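PDB 2WAW: MOBA relate protein, which is of unknown function but probably acts as a MobA-like nucleotidyltransferase, using a nucleoside triphosphate. Local coordinates for residues 9-14 / 83-88; 48-53 / 70-75; 126-131 / 167-172; 26-31 / 190-195. One frame throughout, in Å; residues are numbered along the deposited sequence.

Contact 1: residues 9-14 / 83-88; sequences VVLAAG and SSLKSA
Ser84 meets Ala13 and Leu11, and its side chain can be followed outward. CB rests on the methyl of Ala13, with Ser84 CB 3.8 Å from Ala13 CB. OG sits between the backbone N and the carbonyl carbon (chi1 76°), which brings it beside the strand: Ser84 OG is 3.6 Å from Leu11 CD2. The polar needs of this buried oxygen are met elsewhere, by hydrogen bonds to Asp155 OD2 and to Thr52 OG1.

At the next residue, Leu85, and at Ala88 one turn on from Ser84, the touches are between apolar groups. Leu11 and Leu85 cross at a slant; the same Leu11 CD2 methyl lies 4.1 Å from Leu85 CB, so one branch of Leu11 bridges two successive helix residues. Val9 turns CG1 to the helix, 4.0 Å from Ala88 CB and 4.4 Å from Leu85 CD1. The small side chains of Ser84 and Ala88 are the ones directed at the strand.

The axes of the short segments run 9.6 Å apart at 147°, the spacing of a helix lying on a sheet. Val10 and Ala12 use the other face of the strand, against helix 33-42. Helices on both faces of a parallel strand are typical of three-layer alpha/beta (Rossmann-like) folds, and consistent with the GT-A-type fold expected of a MobA-like domain.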
loop_
_atom_site.group_PDB
_atom_site.type_symbol
_atom_site.label_atom_id
_atom_site.label_comp_id
_atom_site.label_asym_id
_atom_site.label_seq_id
_atom_site.Cartn_x
_atom_site.Cartn_y
_atom_site.Cartn_z
ATOM N N VAL A 9 3.822 -4.865 -0.114
ATOM C CA VAL A 9 4.207 -3.979 0.975
ATOM C C VAL A 9 3.025 -3.033 1.205
ATOM O O VAL A 9 2.681 -2.233 0.335
ATOM C CB VAL A 9 5.474 -3.137 0.629
ATOM C CG1 VAL A 9 5.838 -2.162 1.796
ATOM C CG2 VAL A 9 6.686 -4.041 0.273
ATOM N N VAL A 10 2.404 -3.151 2.368
ATOM C CA VAL A 10 1.314 -2.275 2.758
ATOM C C VAL A 10 1.888 -1.223 3.699
ATOM O O VAL A 10 2.334 -1.548 4.820
ATOM C CB VAL A 10 0.203 -3.063 3.459
ATOM C CG1 VAL A 10 -0.894 -2.121 3.969
ATOM C CG2 VAL A 10 -0.420 -4.080 2.525
ATOM N N LEU A 11 1.894 0.023 3.234
ATOM C CA LEU A 11 2.431 1.145 4.030
ATOM C C LEU A 11 1.331 1.660 4.941
ATOM O O LEU A 11 0.317 2.202 4.469
ATOM C CB LEU A 11 2.970 2.255 3.112
ATOM C CG LEU A 11 4.060 1.775 2.147
ATOM C CD1 LEU A 11 4.324 2.874 1.106
ATOM C CD2 LEU A 11 5.363 1.474 2.890
ATOM N N ALA A 12 1.508 1.433 6.241
ATOM C CA ALA A 12 0.458 1.737 7.225
ATOM C C ALA A 12 0.989 2.464 8.454
ATOM O O ALA A 12 0.435 2.338 9.548
ATOM C CB ALA A 12 -0.296 0.460 7.619
ATOM N N ALA A 13 2.054 3.229 8.238
ATOM C CA ALA A 13 2.716 3.998 9.296
ATOM C C ALA A 13 2.353 5.484 9.173
ATOM O O ALA A 13 2.537 6.107 8.117
ATOM C CB ALA A 13 4.235 3.799 9.212
ATOM N N GLY A 14 1.822 6.045 10.252
ATOM C CA GLY A 14 1.516 7.476 10.300
ATOM C C GLY A 14 0.371 7.961 9.433
ATOM O O GLY A 14 -0.603 7.228 9.212
ATOM N N SER A 83 8.662 7.507 6.960
ATOM C CA SER A 83 9.813 6.903 6.258
ATOM C C SER A 83 9.869 5.369 6.321
ATOM O O SER A 83 10.957 4.766 6.221
ATOM C CB SER A 83 11.137 7.465 6.796
ATOM O OG SER A 83 11.256 8.842 6.492
ATOM N N SER A 84 8.717 4.731 6.449
ATOM C CA SER A 84 8.678 3.286 6.684
ATOM C C SER A 84 9.176 2.443 5.491
ATOM O O SER A 84 9.716 1.356 5.681
ATOM C CB SER A 84 7.270 2.865 7.125
ATOM O OG SER A 84 6.368 2.842 6.036
ATOM N N LEU A 85 9.016 2.950 4.274
ATOM C CA LEU A 85 9.433 2.195 3.085
ATOM C C LEU A 85 10.930 1.828 3.104
ATOM O O LEU A 85 11.303 0.699 2.744
ATOM C CB LEU A 85 9.059 2.958 1.821
ATOM C CG LEU A 85 9.330 2.263 0.484
ATOM C CD1 LEU A 85 8.732 0.844 0.447
ATOM C CD2 LEU A 85 8.761 3.140 -0.605
ATOM N N LYS A 86 11.782 2.763 3.541
ATOM C CA LYS A 86 13.216 2.483 3.731
ATOM C C LYS A 86 13.461 1.225 4.562
ATOM O O LYS A 86 14.246 0.353 4.178
ATOM C CB LYS A 86 13.919 3.661 4.419
ATOM C CG LYS A 86 14.038 4.926 3.597
ATOM C CD LYS A 86 14.474 6.080 4.499
ATOM C CE LYS A 86 14.772 7.351 3.711
ATOM N NZ LYS A 86 16.141 7.350 3.132
ATOM N N SER A 87 12.792 1.140 5.708
ATOM C CA SER A 87 12.918 -0.029 6.570
ATOM C C SER A 87 12.321 -1.282 5.922
ATOM O O SER A 87 12.920 -2.342 5.967
ATOM C CB SER A 87 12.274 0.248 7.932
ATOM O OG SER A 87 12.904 1.359 8.570
ATOM N N ALA A 88 11.153 -1.144 5.295
ATOM C CA ALA A 88 10.481 -2.292 4.689
ATOM C C ALA A 88 11.358 -2.989 3.663
ATOM O O ALA A 88 11.364 -4.223 3.590
ATOM C CB ALA A 88 9.155 -1.877 4.056
#

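Contact 2: residues 48-53 / 70-75; sequences QLIVTL and DIVLVD
A beta-alpha-beta unit, strand 48-53, helix 57-63 and strand 70-73, brings Ile50 alongside Asp70; strand 70-73 is the outermost strand at one end of the central sheet. The two short axes lie 4.7 Å apart at 25°, and the bridges are parallel: Ile50 with Asp70, Val51 with Ile71, Thr52 with Val72 and Leu53 with Leu73. The backbone ladder follows the parallel pattern, in which one residue of a strand bonds to two on its neighbour. Val51 gives its N-H to Asp70 O (2.9 Å between Val51 N and Asp70 O) and its carbonyl to Val72 N; Leu53 likewise links Val72 O with Val74 N.

Side chains of the two strands pair on each face. On the face turned to helix 84-90, Ile50 CG2 lies 3.7 Å from Val72 CG2, while Thr52 and Val72 run side by side in the same direction. On the other face, Ile71 bends at its tip so that CD1 comes 4.0 Å from Val51 CB, and Leu53 CB meets Leu73 CD2 at 4.0 Å. Val51 and Leu53 there also reach helix 33-42.

The polar end of the pair is clamped. Gln48 OE1 accepts from Thr7 OG1 and Asp93 N, and NE2 also bonds Trp91 O, which together fix the rotation of the amide. The Gln48 chain is extended, and the remaining N-H runs nearly straight (173°) from Gln48 NE2 to Asp70 OD2 over 2.7 Å, in the amide plane but above the carboxylate, the two planes standing 89° apart.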
loop_
_atom_site.group_PDB
_atom_site.type_symbol
_atom_site.label_atom_id
_atom_site.label_comp_id
_atom_site.label_asym_id
_atom_site.label_seq_id
_atom_site.Cartn_x
_atom_site.Cartn_y
_atom_site.Cartn_z
ATOM N N GLN A 48 5.206 -12.960 -0.111
ATOM C CA GLN A 48 5.521 -12.363 1.171
ATOM C C GLN A 48 4.668 -11.112 1.279
ATOM O O GLN A 48 4.470 -10.428 0.272
ATOM C CB GLN A 48 7.009 -11.982 1.215
ATOM C CG GLN A 48 7.423 -11.139 2.426
ATOM C CD GLN A 48 8.859 -10.686 2.367
ATOM O OE1 GLN A 48 9.413 -10.430 1.281
ATOM N NE2 GLN A 48 9.468 -10.541 3.535
ATOM N N LEU A 49 4.206 -10.809 2.476
ATOM C CA LEU A 49 3.496 -9.587 2.732
ATOM C C LEU A 49 4.048 -8.863 3.949
ATOM O O LEU A 49 4.013 -9.362 4.995
ATOM C CB LEU A 49 2.006 -9.856 2.900
ATOM C CG LEU A 49 1.040 -8.705 3.140
ATOM C CD1 LEU A 49 1.136 -7.688 2.037
ATOM C CD2 LEU A 49 -0.357 -9.254 3.206
ATOM N N ILE A 50 4.511 -7.647 3.722
ATOM C CA ILE A 50 5.073 -6.775 4.737
ATOM C C ILE A 50 4.102 -5.634 5.053
ATOM O O ILE A 50 3.525 -5.085 4.189
ATOM C CB ILE A 50 6.364 -6.111 4.241
ATOM C CG1 ILE A 50 7.463 -7.148 4.004
ATOM C CG2 ILE A 50 6.818 -5.016 5.178
ATOM C CD1 ILE A 50 8.614 -6.614 3.307
ATOM N N VAL A 51 3.920 -5.369 6.318
ATOM C CA VAL A 51 3.105 -4.227 6.738
ATOM C C VAL A 51 3.948 -3.335 7.626
ATOM O O VAL A 51 4.599 -3.815 8.571
ATOM C CB VAL A 51 1.862 -4.677 7.532
ATOM C CG1 VAL A 51 0.894 -3.482 7.789
ATOM C CG2 VAL A 51 1.166 -5.835 6.829
ATOM N N THR A 52 3.958 -2.032 7.317
ATOM C CA THR A 52 4.689 -1.088 8.171
ATOM C C THR A 52 3.723 -0.388 9.105
ATOM O O THR A 52 2.578 -0.082 8.739
ATOM C CB THR A 52 5.479 -0.020 7.365
ATOM O OG1 THR A 52 4.545 0.828 6.686
ATOM C CG2 THR A 52 6.403 -0.673 6.312
ATOM N N LEU A 53 4.199 -0.143 10.319
ATOM C CA LEU A 53 3.403 0.532 11.328
ATOM C C LEU A 53 4.276 1.547 12.023
ATOM O O LEU A 53 5.493 1.361 12.137
ATOM C CB LEU A 53 2.869 -0.483 12.343
ATOM C CG LEU A 53 1.938 -1.577 11.826
ATOM C CD1 LEU A 53 1.618 -2.556 12.938
ATOM C CD2 LEU A 53 0.697 -0.943 11.332
ATOM N N ASP A 70 4.984 -10.031 7.731
ATOM C CA ASP A 70 6.211 -9.426 8.249
ATOM C C ASP A 70 5.896 -8.003 8.681
ATOM O O ASP A 70 5.553 -7.155 7.849
ATOM C CB ASP A 70 7.318 -9.435 7.197
ATOM C CG ASP A 70 7.814 -10.829 6.908
ATOM O OD1 ASP A 70 8.048 -11.591 7.881
ATOM O OD2 ASP A 70 7.961 -11.174 5.723
ATOM N N ILE A 71 6.006 -7.762 9.977
ATOM C CA ILE A 71 5.647 -6.474 10.587
ATOM C C ILE A 71 6.886 -5.619 10.783
ATOM O O ILE A 71 7.825 -6.029 11.481
ATOM C CB ILE A 71 4.915 -6.697 11.938
ATOM C CG1 ILE A 71 3.643 -7.541 11.738
ATOM C CG2 ILE A 71 4.634 -5.378 12.655
ATOM C CD1 ILE A 71 2.671 -7.025 10.652
ATOM N N VAL A 72 6.881 -4.427 10.188
ATOM C CA VAL A 72 8.061 -3.557 10.211
ATOM C C VAL A 72 7.663 -2.302 11.009
ATOM O O VAL A 72 6.765 -1.576 10.612
ATOM C CB VAL A 72 8.525 -3.232 8.783
ATOM C CG1 VAL A 72 9.628 -2.184 8.797
ATOM C CG2 VAL A 72 9.011 -4.529 8.072
ATOM N N LEU A 73 8.295 -2.088 12.162
ATOM C CA LEU A 73 7.872 -0.999 13.060
ATOM C C LEU A 73 8.848 0.155 12.939
ATOM O O LEU A 73 10.060 -0.052 12.997
ATOM C CB LEU A 73 7.825 -1.476 14.523
ATOM C CG LEU A 73 7.038 -2.740 14.878
ATOM C CD1 LEU A 73 7.096 -3.018 16.375
ATOM C CD2 LEU A 73 5.605 -2.623 14.424
ATOM N N VAL A 74 8.328 1.364 12.767
ATOM C CA VAL A 74 9.172 2.554 12.623
ATOM C C VAL A 74 8.718 3.666 13.577
ATOM O O VAL A 74 7.622 3.609 14.153
ATOM C CB VAL A 74 9.223 3.076 11.163
ATOM C CG1 VAL A 74 9.735 1.991 10.204
ATOM C CG2 VAL A 74 7.845 3.571 10.703
ATOM N N ASP A 75 9.589 4.649 13.769
ATOM C CA ASP A 75 9.246 5.847 14.529
ATOM C C ASP A 75 8.351 6.757 13.692
ATOM O O ASP A 75 8.386 6.713 12.455
ATOM C CB ASP A 75 10.517 6.617 14.888
ATOM C CG ASP A 75 11.409 5.856 15.842
ATOM O OD1 ASP A 75 12.642 5.988 15.722
ATOM O OD2 ASP A 75 10.873 5.129 16.706
#

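Contact 3: residues 126-131 / 167-172; sequences IAVCEY and HGVRRI
Ile126, Ala127 and Val128, all buried, hold the tight part of this contact through their backbone ladder with 168-172, and Glu130 with Arg171 forms the open part. The backbones are zipped by short parallel-sheet bonds: Val128 N to Arg170 O and Ile172 N to Val128 O, both 2.8 Å, with Glu130 N reaching Ile172 O at the far end. Side chains fill in around this ladder. Ile126 CB lies 4.1 Å from CG2 of the partly exposed Val169, whose CG1 touches Val128 CG1, and helix 158-163 covers Ile126 and Val128 through Leu161 and Ile162. On the other face Ala127 CB lies 3.4 Å from Arg170 O, at the pair where the CA atoms of Ala127 and Arg170 are closest (4.4 Å).

Strand 169-173 is the outermost strand at this end of the seven-stranded mixed sheet. Strand 134-142, the one antiparallel strand, lies on the other flank of 126-131, as in the mixed sheet of GT-A-like folds.

Toward solvent the grip is looser and charged. Arg171 starts beside Val128, where its CG lies 4.0 Å from Val128 CG2, and continues as an extended chain to NE. Glu130, with CG opposite its own backbone N (chi1 -177°), crosses it obliquely and forms a salt bridge, Glu130 OE2 to Arg171 NH1 at 2.8 Å. The oxygen lies in the guanidinium plane, yet the nitrogen comes from above the carboxylate and the planes are 73° apart; Glu130 OE1 lies instead near the aliphatic CB of Arg171, 3.9 Å away. Arg170, exposed on the opposite face, sends NH1 to the carbonyl oxygen of Gly120.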
loop_
_atom_site.group_PDB
_atom_site.type_symbol
_atom_site.label_atom_id
_atom_site.label_comp_id
_atom_site.label_asym_id
_atom_site.label_seq_id
_atom_site.Cartn_x
_atom_site.Cartn_y
_atom_site.Cartn_z
ATOM N N ILE A 126 9.049 0.355 -13.451
ATOM C CA ILE A 126 7.936 0.735 -12.575
ATOM C C ILE A 126 6.640 0.491 -13.336
ATOM O O ILE A 126 6.599 0.645 -14.554
ATOM C CB ILE A 126 8.008 2.236 -12.187
ATOM C CG1 ILE A 126 9.277 2.516 -11.369
ATOM C CG2 ILE A 126 6.747 2.681 -11.446
ATOM C CD1 ILE A 126 9.589 3.996 -11.162
ATOM N N ALA A 127 5.596 0.071 -12.636
ATOM C CA ALA A 127 4.263 0.089 -13.265
ATOM C C ALA A 127 3.246 0.675 -12.312
ATOM O O ALA A 127 3.427 0.630 -11.088
ATOM C CB ALA A 127 3.868 -1.295 -13.688
ATOM N N VAL A 128 2.180 1.236 -12.874
ATOM C CA VAL A 128 1.138 1.878 -12.064
ATOM C C VAL A 128 -0.234 1.502 -12.593
ATOM O O VAL A 128 -0.367 1.138 -13.762
ATOM C CB VAL A 128 1.295 3.423 -12.037
ATOM C CG1 VAL A 128 2.670 3.817 -11.498
ATOM C CG2 VAL A 128 1.034 4.035 -13.426
ATOM N N CYS A 129 -1.246 1.562 -11.735
ATOM C CA CYS A 129 -2.612 1.374 -12.212
ATOM C C CYS A 129 -3.166 2.672 -12.769
ATOM O O CYS A 129 -3.038 3.740 -12.160
ATOM C CB CYS A 129 -3.499 0.850 -11.095
ATOM S SG CYS A 129 -3.086 -0.877 -10.646
ATOM N N GLU A 130 -3.776 2.574 -13.938
ATOM C CA GLU A 130 -4.424 3.703 -14.559
ATOM C C GLU A 130 -5.919 3.480 -14.511
ATOM O O GLU A 130 -6.465 2.652 -15.243
ATOM C CB GLU A 130 -3.944 3.892 -15.998
ATOM C CG GLU A 130 -4.563 5.110 -16.653
ATOM C CD GLU A 130 -3.947 5.418 -17.996
ATOM O OE1 GLU A 130 -3.804 4.491 -18.821
ATOM O OE2 GLU A 130 -3.618 6.593 -18.226
ATOM N N TYR A 131 -6.566 4.214 -13.616
ATOM C CA TYR A 131 -8.004 4.132 -13.426
ATOM C C TYR A 131 -8.704 5.111 -14.365
ATOM O O TYR A 131 -8.056 5.886 -15.084
ATOM C CB TYR A 131 -8.307 4.471 -11.974
ATOM C CG TYR A 131 -7.696 3.495 -10.986
ATOM C CD1 TYR A 131 -8.388 2.340 -10.622
ATOM C CD2 TYR A 131 -6.458 3.733 -10.418
ATOM C CE1 TYR A 131 -7.867 1.439 -9.717
ATOM C CE2 TYR A 131 -5.910 2.833 -9.504
ATOM C CZ TYR A 131 -6.627 1.685 -9.158
ATOM O OH TYR A 131 -6.149 0.767 -8.260
ATOM N N HIS A 167 12.936 6.543 -15.473
ATOM C CA HIS A 167 12.630 5.115 -15.545
ATOM C C HIS A 167 11.380 4.870 -16.362
ATOM O O HIS A 167 10.483 5.720 -16.393
ATOM C CB HIS A 167 12.422 4.542 -14.142
ATOM C CG HIS A 167 13.586 4.759 -13.219
ATOM N ND1 HIS A 167 13.530 5.622 -12.146
ATOM C CD2 HIS A 167 14.828 4.220 -13.204
ATOM C CE1 HIS A 167 14.688 5.605 -11.507
ATOM N NE2 HIS A 167 15.493 4.763 -12.128
ATOM N N GLY A 168 11.322 3.713 -17.017
ATOM C CA GLY A 168 10.115 3.297 -17.727
ATOM C C GLY A 168 8.995 3.115 -16.724
ATOM O O GLY A 168 9.195 2.542 -15.645
ATOM N N VAL A 169 7.826 3.639 -17.073
ATOM C CA VAL A 169 6.648 3.542 -16.226
ATOM C C VAL A 169 5.505 2.995 -17.047
ATOM O O VAL A 169 4.972 3.678 -17.947
ATOM C CB VAL A 169 6.268 4.911 -15.615
ATOM C CG1 VAL A 169 4.956 4.811 -14.817
ATOM C CG2 VAL A 169 7.396 5.443 -14.736
ATOM N N ARG A 170 5.107 1.767 -16.737
ATOM C CA ARG A 170 4.039 1.141 -17.503
ATOM C C ARG A 170 2.682 1.399 -16.860
ATOM O O ARG A 170 2.502 1.115 -15.680
ATOM C CB ARG A 170 4.297 -0.343 -17.614
ATOM C CG ARG A 170 3.531 -0.991 -18.700
ATOM C CD ARG A 170 4.038 -2.394 -18.953
ATOM N NE ARG A 170 3.469 -2.895 -20.191
ATOM C CZ ARG A 170 3.675 -4.114 -20.683
ATOM N NH1 ARG A 170 4.397 -5.005 -20.017
ATOM N NH2 ARG A 170 3.117 -4.445 -21.835
ATOM N N ARG A 171 1.725 1.902 -17.645
ATOM C CA ARG A 171 0.369 2.169 -17.132
ATOM C C ARG A 171 -0.544 0.977 -17.413
ATOM O O ARG A 171 -0.758 0.620 -18.567
ATOM C CB ARG A 171 -0.198 3.456 -17.756
ATOM C CG ARG A 171 0.453 4.745 -17.278
ATOM C CD ARG A 171 0.017 5.943 -18.128
ATOM N NE ARG A 171 0.523 7.190 -17.567
ATOM C CZ ARG A 171 -0.226 8.239 -17.248
ATOM N NH1 ARG A 171 -1.542 8.226 -17.454
ATOM N NH2 ARG A 171 0.349 9.317 -16.739
ATOM N N ILE A 172 -1.072 0.366 -16.354
ATOM C CA ILE A 172 -1.932 -0.805 -16.479
ATOM C C ILE A 172 -3.368 -0.359 -16.224
ATOM O O ILE A 172 -3.699 0.073 -15.116
ATOM C CB ILE A 172 -1.550 -1.912 -15.462
ATOM C CG1 ILE A 172 -0.039 -2.251 -15.513
ATOM C CG2 ILE A 172 -2.417 -3.148 -15.685
ATOM C CD1 ILE A 172 0.478 -2.630 -16.882
#

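Contact 4: residues 26-31 / 190-195; sequences LPLGDT and RLLASV
Peptide planes around Leu28 are the flat groups that Leu192 meets here; no aromatic ring takes part and nothing stacks. Leu192 CD1 lies 4.3 Å from Pro27 O and 4.4 Å from Gly29 N, so the methyl is within loose reach of the peptide groups before and after Leu28. The Pro27 oxygen has its polar partner elsewhere, in the hydroxyl of Tyr188 on the same helix.

The main contact is made by Leu28 itself. Its first torsion swings CG well away from the backbone N (chi1 -157°), carrying the branched end to helix 185-197. There CD1 touches Leu191 and Leu192 and, a turn on, Val195: Leu28 CD1 is 4.0 Å from Leu192 CA, 4.1 Å from Leu192 CD1 and 4.2 Å from Leu191 CG. The Val195 methyl spreads over the whole fork, with Val195 CG2 3.9 Å from Leu28 CG, and the two side chains cross at about a right angle.

Leu28 opens a type II' turn that ends at Thr31, closed by Thr31 N to Leu28 O (3.2 Å), with Leu28 N to Thr31 O (2.8 Å) completing the hairpin pair. Gly29 occupies the turn position with positive phi (67°). This tight hairpin, strands 27-28 and 31-32, presents Leu28 to the helix, while Leu33 and Ala36 of helix 33-42 touch the same leucine.

Between 26-31 and 190-195 every touch is a van der Waals one, which implies that these segments fit by shape and burial of aliphatic carbon, with Tyr188 supplying a polar tie nearby.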
loop_
_atom_site.group_PDB
_atom_site.type_symbol
_atom_site.label_atom_id
_atom_site.label_comp_id
_atom_site.label_asym_id
_atom_site.label_seq_id
_atom_site.Cartn_x
_atom_site.Cartn_y
_atom_site.Cartn_z
ATOM N N LEU A 26 -9.872 2.569 12.580
ATOM C CA LEU A 26 -11.255 3.008 12.319
ATOM C C LEU A 26 -12.162 1.847 11.889
ATOM O O LEU A 26 -11.801 1.047 11.015
ATOM C CB LEU A 26 -11.255 4.075 11.246
ATOM C CG LEU A 26 -10.545 5.376 11.606
ATOM C CD1 LEU A 26 -10.295 6.191 10.327
ATOM C CD2 LEU A 26 -11.330 6.185 12.649
ATOM N N PRO A 27 -13.351 1.742 12.502
ATOM C CA PRO A 27 -14.276 0.687 12.137
ATOM C C PRO A 27 -14.662 0.778 10.667
ATOM O O PRO A 27 -14.944 1.868 10.165
ATOM C CB PRO A 27 -15.499 0.988 13.016
ATOM C CG PRO A 27 -14.941 1.693 14.193
ATOM C CD PRO A 27 -13.857 2.565 13.610
ATOM N N LEU A 28 -14.666 -0.367 9.983
ATOM C CA LEU A 28 -15.126 -0.440 8.617
ATOM C C LEU A 28 -15.891 -1.755 8.527
ATOM O O LEU A 28 -15.318 -2.818 8.255
ATOM C CB LEU A 28 -13.947 -0.360 7.635
ATOM C CG LEU A 28 -14.244 0.109 6.208
ATOM C CD1 LEU A 28 -14.611 1.596 6.171
ATOM C CD2 LEU A 28 -13.050 -0.174 5.331
ATOM N N GLY A 29 -17.179 -1.675 8.841
ATOM C CA GLY A 29 -18.043 -2.852 8.890
ATOM C C GLY A 29 -17.644 -3.769 10.025
ATOM O O GLY A 29 -17.509 -3.328 11.173
ATOM N N ASP A 30 -17.421 -5.041 9.695
ATOM C CA ASP A 30 -17.075 -6.061 10.689
ATOM C C ASP A 30 -15.587 -6.069 11.012
ATOM O O ASP A 30 -15.116 -6.893 11.807
ATOM C CB ASP A 30 -17.510 -7.458 10.210
ATOM C CG ASP A 30 -16.857 -7.866 8.884
ATOM O OD1 ASP A 30 -16.325 -6.990 8.163
ATOM O OD2 ASP A 30 -16.893 -9.074 8.555
ATOM N N THR A 31 -14.841 -5.159 10.389
ATOM C CA THR A 31 -13.397 -5.136 10.579
ATOM C C THR A 31 -12.908 -3.691 10.802
ATOM O O THR A 31 -13.721 -2.811 11.085
ATOM C CB THR A 31 -12.655 -5.874 9.419
ATOM O OG1 THR A 31 -11.268 -6.004 9.751
ATOM C CG2 THR A 31 -12.830 -5.158 8.078
ATOM N N ARG A 190 -16.727 9.144 3.917
ATOM C CA ARG A 190 -17.011 8.855 2.501
ATOM C C ARG A 190 -16.712 7.387 2.182
ATOM O O ARG A 190 -17.475 6.718 1.465
ATOM C CB ARG A 190 -16.178 9.739 1.567
ATOM C CG ARG A 190 -16.545 11.215 1.539
ATOM C CD ARG A 190 -15.722 11.925 0.451
ATOM N NE ARG A 190 -15.104 13.152 0.948
ATOM C CZ ARG A 190 -13.791 13.369 1.019
ATOM N NH1 ARG A 190 -12.935 12.451 0.604
ATOM N NH2 ARG A 190 -13.324 14.516 1.500
ATOM N N LEU A 191 -15.602 6.889 2.702
ATOM C CA LEU A 191 -15.255 5.502 2.495
ATOM C C LEU A 191 -16.228 4.581 3.200
ATOM O O LEU A 191 -16.634 3.617 2.674
ATOM C CB LEU A 191 -13.809 5.204 2.914
ATOM C CG LEU A 191 -13.342 3.770 2.836
ATOM C CD1 LEU A 191 -13.319 3.347 1.411
ATOM C CD2 LEU A 191 -11.969 3.663 3.491
ATOM N N LEU A 192 -16.591 4.922 4.408
ATOM C CA LEU A 192 -17.516 4.098 5.141
ATOM C C LEU A 192 -18.886 4.036 4.431
ATOM O O LEU A 192 -19.473 3.018 4.361
ATOM C CB LEU A 192 -17.671 4.575 6.585
ATOM C CG LEU A 192 -18.716 3.863 7.440
ATOM C CD1 LEU A 192 -18.343 2.429 7.664
ATOM C CD2 LEU A 192 -18.887 4.576 8.726
ATOM N N ALA A 193 -19.337 5.160 3.932
ATOM C CA ALA A 193 -20.588 5.205 3.171
ATOM C C ALA A 193 -20.530 4.302 1.934
ATOM O O ALA A 193 -21.552 3.724 1.546
ATOM C CB ALA A 193 -20.911 6.640 2.761
ATOM N N SER A 194 -19.364 4.192 1.297
ATOM C CA SER A 194 -19.238 3.327 0.116
ATOM C C SER A 194 -19.303 1.854 0.516
ATOM O O SER A 194 -19.917 1.042 -0.182
ATOM C CB SER A 194 -17.972 3.633 -0.688
ATOM O OG SER A 194 -16.799 3.237 0.003
ATOM N N VAL A 195 -18.681 1.521 1.645
ATOM C CA VAL A 195 -18.720 0.168 2.194
ATOM C C VAL A 195 -20.149 -0.194 2.614
ATOM O O VAL A 195 -20.638 -1.287 2.301
ATOM C CB VAL A 195 -17.714 -0.007 3.367
ATOM C CG1 VAL A 195 -17.867 -1.373 4.028
ATOM C CG2 VAL A 195 -16.284 0.157 2.863
#

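Overall arrangement
Contacts 1, 2 and 3 all reach the seven-stranded mixed sheet, whereas contact 4 joins the separate hairpin to the C-terminal helix 185-197. Contacts 1 and 2 adjoin, with centres 6 Å apart: strands 6-12 and 48-53 are sheet neighbours, and contact 2 is nested within the chain loop closed by contact 1. Contact 3 follows both in sequence and lies at the other end of the sheet, its centre 25 Å from that of contact 2. Contact 4, with its centre 23 to 29 Å from the others, encloses contacts 2 and 3 along the chain, while its segments alternate with those of contact 1. The late helix thus ties the end of the chain to an early hairpin.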